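Local atomic coordinates of thioredoxin reductase (Streptococcus pyogenes, PDB entry 5UWY), a protein that probably uses NADPH, through its bound FAD and a redox-active disulfide, to reduce thioredoxin. Residues A[21-35]-A[70-82]. Residues are numbered along the deposited sequence; the frame is centred on the assembly and turned at random.
Sequences LYAARSNLSVAIIEQ and LEKFNVENIYGIV. With FAD (flavin-adenine dinucleotide), chain B.
Strands 30-34 and 76-79 run parallel at the edge of the FAD-binding Rossmann sheet, and Glu76 N gives its hydrogen to Val30 O at 3.0 Å. The pairing continues through Ile32, whose N and O meet Glu76 O and Ile78 N, to Glu34 N on Ile78 O. The final bond, Gly80 N to Glu34 O, is longer at 3.3 Å, its donor standing well above the carbonyl plane as the strands end.

On one face Ile32, with CG1 beside its own backbone N (chi1 -56°), sends CD1 to Val75 CG1 (3.8 Å) and Leu70 CD1. These branched aliphatic chains pack between the sheet and helices 14-25 and 59-71. Small Ala24 lets helix 14-25 come close, its CB 3.6 Å from Val75 CG2. Beyond it the Phe73 ring takes Arg25 CG over one face, a CH-pi contact 4.2 Å from the centroid, while Leu21 CD1 lies 3.5 Å from Phe73 CE2. The Arg25 chain, extended from CG to NE, carries NH1 to a hydrogen bond with Cys136 O of the second subunit.

At the carboxyl ends, Glu34 suits a ribose because its two carboxylate oxygens can face two neighbouring hydroxyls: OE1 and OE2 are placed to accept from FAD O3B and O2B, though the modelled distances are doubtfully short. Ser12 N also holds OE1. Val82 N binds adenine N1A at 3.1 Å, and Val82 O accepts weakly from N6A. An acidic residue ending the second strand and gripping the adenosine ribose is characteristic of Rossmann folds that bind FAD or NAD.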
loop_
_atom_site.group_PDB
_atom_site.type_symbol
_atom_site.label_atom_id
_atom_site.label_comp_id
_atom_site.label_asym_id
_atom_site.label_seq_id
_atom_site.Cartn_x
_atom_site.Cartn_y
_atom_site.Cartn_z
ATOM N N LEU A 21 -1.055 3.467 13.099
ATOM C CA LEU A 21 -0.030 2.497 13.465
ATOM C C LEU A 21 1.363 3.083 13.284
ATOM O O LEU A 21 2.182 3.066 14.210
ATOM C CB LEU A 21 -0.200 1.231 12.626
ATOM C CG LEU A 21 0.847 0.130 12.783
ATOM C CD1 LEU A 21 0.712 -0.546 14.136
ATOM C CD2 LEU A 21 0.723 -0.880 11.651
ATOM N N TYR A 22 1.645 3.621 12.096
ATOM C CA TYR A 22 2.980 4.150 11.836
ATOM C C TYR A 22 3.271 5.368 12.702
ATOM O O TYR A 22 4.340 5.460 13.318
ATOM C CB TYR A 22 3.129 4.491 10.354
ATOM C CG TYR A 22 3.619 3.333 9.516
ATOM C CD1 TYR A 22 2.741 2.358 9.064
ATOM C CD2 TYR A 22 4.962 3.210 9.187
ATOM C CE1 TYR A 22 3.186 1.297 8.301
ATOM C CE2 TYR A 22 5.417 2.152 8.425
ATOM C CZ TYR A 22 4.525 1.199 7.985
ATOM O OH TYR A 22 4.974 0.143 7.224
ATOM N N ALA A 23 2.329 6.311 12.767
ATOM C CA ALA A 23 2.555 7.543 13.516
ATOM C C ALA A 23 2.777 7.259 14.996
ATOM O O ALA A 23 3.706 7.794 15.610
ATOM C CB ALA A 23 1.373 8.493 13.325
ATOM N N ALA A 24 1.925 6.416 15.586
ATOM C CA ALA A 24 2.066 6.096 17.002
ATOM C C ALA A 24 3.332 5.290 17.261
ATOM O O ALA A 24 4.028 5.522 18.256
ATOM C CB ALA A 24 0.837 5.337 17.495
ATOM N N ARG A 25 3.644 4.340 16.376
ATOM C CA ARG A 25 4.863 3.554 16.530
ATOM C C ARG A 25 6.101 4.441 16.563
ATOM O O ARG A 25 7.106 4.078 17.183
ATOM C CB ARG A 25 4.974 2.527 15.402
ATOM C CG ARG A 25 5.946 1.397 15.681
ATOM C CD ARG A 25 5.655 0.195 14.802
ATOM N NE ARG A 25 6.546 -0.924 15.094
ATOM C CZ ARG A 25 7.740 -1.093 14.539
ATOM N NH1 ARG A 25 8.195 -0.215 13.654
ATOM N NH2 ARG A 25 8.484 -2.140 14.868
ATOM N N SER A 26 6.046 5.602 15.912
ATOM C CA SER A 26 7.126 6.579 15.955
ATOM C C SER A 26 7.092 7.442 17.212
ATOM O O SER A 26 7.777 8.471 17.252
ATOM C CB SER A 26 7.080 7.472 14.711
ATOM O OG SER A 26 6.720 6.726 13.561
ATOM N N ASN A 27 6.309 7.049 18.220
ATOM C CA ASN A 27 6.253 7.729 19.517
ATOM C C ASN A 27 5.695 9.146 19.373
ATOM O O ASN A 27 6.319 10.136 19.764
ATOM C CB ASN A 27 7.631 7.746 20.190
ATOM C CG ASN A 27 7.564 7.425 21.665
ATOM O OD1 ASN A 27 7.005 6.403 22.064
ATOM N ND2 ASN A 27 8.130 8.302 22.488
ATOM N N LEU A 28 4.493 9.225 18.809
ATOM C CA LEU A 28 3.782 10.485 18.657
ATOM C C LEU A 28 2.382 10.356 19.240
ATOM O O LEU A 28 1.802 9.265 19.278
ATOM C CB LEU A 28 3.699 10.916 17.183
ATOM C CG LEU A 28 5.021 11.068 16.429
ATOM C CD1 LEU A 28 4.766 11.427 14.973
ATOM C CD2 LEU A 28 5.909 12.106 17.095
ATOM N N SER A 29 1.846 11.484 19.702
ATOM C CA SER A 29 0.486 11.533 20.233
ATOM C C SER A 29 -0.504 11.389 19.084
ATOM O O SER A 29 -0.597 12.265 18.218
ATOM C CB SER A 29 0.264 12.839 20.989
ATOM O OG SER A 29 1.417 13.189 21.734
ATOM N N VAL A 30 -1.246 10.285 19.070
ATOM C CA VAL A 30 -2.132 9.950 17.963
ATOM C C VAL A 30 -3.526 9.671 18.504
ATOM O O VAL A 30 -3.689 8.893 19.455
ATOM C CB VAL A 30 -1.620 8.734 17.170
ATOM C CG1 VAL A 30 -2.603 8.375 16.068
ATOM C CG2 VAL A 30 -0.240 9.016 16.603
ATOM N N ALA A 31 -4.530 10.293 17.894
ATOM C CA ALA A 31 -5.903 9.934 18.210
ATOM C C ALA A 31 -6.705 9.839 16.924
ATOM O O ALA A 31 -6.497 10.622 15.994
ATOM C CB ALA A 31 -6.545 10.938 19.171
ATOM N N ILE A 32 -7.611 8.865 16.872
ATOM C CA ILE A 32 -8.514 8.690 15.739
ATOM C C ILE A 32 -9.902 9.142 16.161
ATOM O O ILE A 32 -10.438 8.647 17.158
ATOM C CB ILE A 32 -8.546 7.226 15.267
ATOM C CG1 ILE A 32 -7.144 6.725 14.921
ATOM C CG2 ILE A 32 -9.483 7.071 14.079
ATOM C CD1 ILE A 32 -7.094 5.237 14.639
ATOM N N ILE A 33 -10.495 10.070 15.411
ATOM C CA ILE A 33 -11.899 10.430 15.607
ATOM C C ILE A 33 -12.721 9.583 14.648
ATOM O O ILE A 33 -12.612 9.731 13.424
ATOM C CB ILE A 33 -12.176 11.923 15.379
ATOM C CG1 ILE A 33 -11.582 12.790 16.499
ATOM C CG2 ILE A 33 -13.695 12.145 15.298
ATOM C CD1 ILE A 33 -10.249 13.405 16.167
ATOM N N GLU A 34 -13.556 8.697 15.191
ATOM C CA GLU A 34 -14.349 7.796 14.368
ATOM C C GLU A 34 -15.821 7.860 14.735
ATOM O O GLU A 34 -16.187 7.741 15.909
ATOM C CB GLU A 34 -13.885 6.341 14.470
ATOM C CG GLU A 34 -14.456 5.469 13.357
ATOM C CD GLU A 34 -14.624 6.223 12.039
ATOM O OE1 GLU A 34 -13.766 6.068 11.141
ATOM O OE2 GLU A 34 -15.663 6.898 11.868
ATOM N N GLN A 35 -16.659 8.013 13.713
ATOM C CA GLN A 35 -18.111 7.929 13.835
ATOM C C GLN A 35 -18.496 6.460 13.653
ATOM O O GLN A 35 -18.649 5.958 12.535
ATOM C CB GLN A 35 -18.766 8.851 12.811
ATOM C CG GLN A 35 -20.168 8.496 12.344
ATOM C CD GLN A 35 -20.407 8.942 10.910
ATOM O OE1 GLN A 35 -20.099 10.076 10.541
ATOM N NE2 GLN A 35 -20.951 8.046 10.094
ATOM N N LEU A 70 -3.288 -1.463 17.747
ATOM C CA LEU A 70 -3.139 -0.032 17.995
ATOM C C LEU A 70 -3.108 0.287 19.485
ATOM O O LEU A 70 -2.384 1.196 19.907
ATOM C CB LEU A 70 -4.262 0.752 17.319
ATOM C CG LEU A 70 -4.323 0.675 15.798
ATOM C CD1 LEU A 70 -5.399 1.609 15.276
ATOM C CD2 LEU A 70 -2.969 1.014 15.201
ATOM N N GLU A 71 -3.894 -0.437 20.290
ATOM C CA GLU A 71 -3.902 -0.194 21.731
ATOM C C GLU A 71 -2.507 -0.351 22.324
ATOM O O GLU A 71 -2.114 0.407 23.219
ATOM C CB GLU A 71 -4.889 -1.140 22.418
ATOM N N LYS A 72 -1.742 -1.324 21.824
ATOM C CA LYS A 72 -0.361 -1.498 22.257
ATOM C C LYS A 72 0.467 -0.234 22.048
ATOM O O LYS A 72 1.385 0.042 22.829
ATOM C CB LYS A 72 0.254 -2.685 21.508
ATOM C CG LYS A 72 1.760 -2.640 21.340
ATOM C CD LYS A 72 2.221 -3.660 20.308
ATOM C CE LYS A 72 1.415 -3.533 19.024
ATOM N NZ LYS A 72 1.244 -4.816 18.301
ATOM N N PHE A 73 0.144 0.561 21.026
ATOM C CA PHE A 73 0.919 1.745 20.672
ATOM C C PHE A 73 0.278 3.054 21.131
ATOM O O PHE A 73 0.643 4.122 20.625
ATOM C CB PHE A 73 1.154 1.805 19.163
ATOM C CG PHE A 73 2.080 0.741 18.641
ATOM C CD1 PHE A 73 3.368 0.627 19.133
ATOM C CD2 PHE A 73 1.676 -0.109 17.622
ATOM C CE1 PHE A 73 4.228 -0.339 18.646
ATOM C CE2 PHE A 73 2.540 -1.072 17.123
ATOM C CZ PHE A 73 3.814 -1.189 17.640
ATOM N N ASN A 74 -0.681 2.994 22.058
ATOM C CA ASN A 74 -1.241 4.191 22.707
ATOM C C ASN A 74 -2.048 5.067 21.755
ATOM O O ASN A 74 -2.155 6.279 21.952
ATOM C CB ASN A 74 -0.146 5.030 23.370
ATOM C CG ASN A 74 0.003 4.718 24.831
ATOM O OD1 ASN A 74 0.707 3.784 25.208
ATOM N ND2 ASN A 74 -0.653 5.509 25.671
ATOM N N VAL A 75 -2.654 4.468 20.736
ATOM C CA VAL A 75 -3.558 5.224 19.881
ATOM C C VAL A 75 -4.841 5.477 20.656
ATOM O O VAL A 75 -5.508 4.534 21.095
ATOM C CB VAL A 75 -3.845 4.471 18.581
ATOM C CG1 VAL A 75 -4.856 5.244 17.740
ATOM C CG2 VAL A 75 -2.555 4.248 17.806
ATOM N N GLU A 76 -5.183 6.746 20.856
ATOM C CA GLU A 76 -6.404 7.043 21.597
ATOM C C GLU A 76 -7.582 7.127 20.629
ATOM O O GLU A 76 -7.529 7.853 19.628
ATOM C CB GLU A 76 -6.276 8.314 22.433
ATOM C CG GLU A 76 -7.590 8.741 23.081
ATOM C CD GLU A 76 -7.984 7.866 24.266
ATOM O OE1 GLU A 76 -8.927 8.227 25.006
ATOM O OE2 GLU A 76 -7.346 6.811 24.464
ATOM N N ASN A 77 -8.633 6.350 20.907
ATOM C CA ASN A 77 -9.807 6.273 20.046
ATOM C C ASN A 77 -10.902 7.167 20.619
ATOM O O ASN A 77 -11.303 7.013 21.782
ATOM C CB ASN A 77 -10.289 4.828 19.925
ATOM C CG ASN A 77 -9.458 4.015 18.955
ATOM O OD1 ASN A 77 -8.513 3.329 19.353
ATOM N ND2 ASN A 77 -9.802 4.084 17.675
ATOM N N ILE A 78 -11.385 8.091 19.795
ATOM C CA ILE A 78 -12.341 9.112 20.201
ATOM C C ILE A 78 -13.548 9.025 19.282
ATOM O O ILE A 78 -13.410 9.143 18.058
ATOM C CB ILE A 78 -11.732 10.522 20.146
ATOM C CG1 ILE A 78 -10.462 10.587 20.990
ATOM C CG2 ILE A 78 -12.743 11.550 20.603
ATOM C CD1 ILE A 78 -9.751 11.924 20.929
ATOM N N TYR A 79 -14.725 8.806 19.863
ATOM C CA TYR A 79 -15.947 8.880 19.077
ATOM C C TYR A 79 -16.271 10.330 18.750
ATOM O O TYR A 79 -16.153 11.220 19.598
ATOM C CB TYR A 79 -17.127 8.251 19.816
ATOM C CG TYR A 79 -18.450 8.775 19.301
ATOM C CD1 TYR A 79 -18.975 8.322 18.096
ATOM C CD2 TYR A 79 -19.162 9.746 20.000
ATOM C CE1 TYR A 79 -20.173 8.808 17.608
ATOM C CE2 TYR A 79 -20.361 10.237 19.519
ATOM C CZ TYR A 79 -20.861 9.765 18.324
ATOM O OH TYR A 79 -22.054 10.247 17.840
ATOM N N GLY A 80 -16.696 10.558 17.513
ATOM C CA GLY A 80 -17.119 11.875 17.091
ATOM C C GLY A 80 -17.435 11.936 15.613
ATOM O O GLY A 80 -16.953 11.110 14.834
ATOM N N ILE A 81 -18.255 12.901 15.213
ATOM C CA ILE A 81 -18.566 13.152 13.809
ATOM C C ILE A 81 -18.052 14.549 13.479
ATOM O O ILE A 81 -18.635 15.553 13.914
ATOM C CB ILE A 81 -20.067 13.008 13.513
ATOM C CG1 ILE A 81 -20.620 11.757 14.196
ATOM C CG2 ILE A 81 -20.310 12.943 12.008
ATOM C CD1 ILE A 81 -22.037 11.893 14.694
ATOM N N VAL A 82 -16.958 14.611 12.720
ATOM C CA VAL A 82 -16.264 15.869 12.479
ATOM C C VAL A 82 -17.104 16.743 11.559
ATOM O O VAL A 82 -17.508 16.322 10.467
ATOM C CB VAL A 82 -14.872 15.614 11.893
ATOM C CG1 VAL A 82 -14.170 16.931 11.578
ATOM C CG2 VAL A 82 -14.040 14.792 12.857
HETATM P PA FAD B . -13.176 4.003 4.543
HETATM O O1A FAD B . -12.813 2.700 5.159
HETATM O O2A FAD B . -14.445 4.017 3.685
HETATM O O5B FAD B . -13.333 5.109 5.629
HETATM C C5B FAD B . -14.630 5.459 6.151
HETATM C C4B FAD B . -14.512 5.781 7.615
HETATM O O4B FAD B . -14.594 7.214 7.798
HETATM C C3B FAD B . -15.600 5.161 8.497
HETATM O O3B FAD B . -15.045 4.553 9.660
HETATM C C2B FAD B . -16.500 6.354 8.830
HETATM O O2B FAD B . -17.129 6.182 10.097
HETATM C C1B FAD B . -15.469 7.480 8.866
HETATM N N9A FAD B . -16.019 8.827 8.709
HETATM C C8A FAD B . -16.541 9.398 7.578
HETATM N N7A FAD B . -16.958 10.633 7.739
HETATM C C5A FAD B . -16.686 10.891 9.072
HETATM C C6A FAD B . -16.888 12.033 9.875
HETATM N N6A FAD B . -17.434 13.165 9.427
HETATM N N1A FAD B . -16.504 11.961 11.170
HETATM C C2A FAD B . -15.957 10.829 11.620
HETATM N N3A FAD B . -15.717 9.697 10.957
HETATM C C4A FAD B . -16.108 9.796 9.682
HETATM N N1 FAD B . -11.753 -3.753 -0.398
HETATM C C2 FAD B . -10.879 -4.704 -0.843
HETATM O O2 FAD B . -9.656 -4.584 -0.697
HETATM N N3 FAD B . -11.365 -5.840 -1.469
HETATM C C4 FAD B . -12.690 -6.130 -1.711
HETATM O O4 FAD B . -13.001 -7.176 -2.279
HETATM C C4X FAD B . -13.610 -5.112 -1.241
HETATM N N5 FAD B . -14.886 -5.304 -1.432
HETATM C C5X FAD B . -15.765 -4.332 -0.986
HETATM C C6 FAD B . -17.131 -4.528 -1.183
HETATM C C7 FAD B . -18.058 -3.587 -0.754
HETATM C C7M FAD B . -19.526 -3.834 -0.986
HETATM C C8 FAD B . -17.614 -2.419 -0.110
HETATM C C8M FAD B . -18.594 -1.380 0.368
HETATM C C9 FAD B . -16.250 -2.221 0.090
HETATM C C9A FAD B . -15.325 -3.165 -0.342
HETATM N N10 FAD B . -13.934 -2.988 -0.170
HETATM C C10 FAD B . -13.047 -3.954 -0.597
HETATM C "C1'" FAD B . -13.406 -1.804 0.531
HETATM C "C2'" FAD B . -12.852 -0.726 -0.394
HETATM O "O2'" FAD B . -11.488 -0.990 -0.724
HETATM C "C3'" FAD B . -12.928 0.626 0.318
HETATM O "O3'" FAD B . -12.765 1.640 -0.665
HETATM C "C4'" FAD B . -11.909 0.858 1.440
HETATM O "O4'" FAD B . -12.297 0.122 2.601
HETATM C "C5'" FAD B . -11.772 2.326 1.793
HETATM O "O5'" FAD B . -10.812 2.478 2.861
HETATM P P FAD B . -10.532 3.889 3.515
HETATM O O1P FAD B . -9.746 4.754 2.527
HETATM O O2P FAD B . -9.896 3.792 4.854
HETATM O O3P FAD B . -11.981 4.531 3.645
#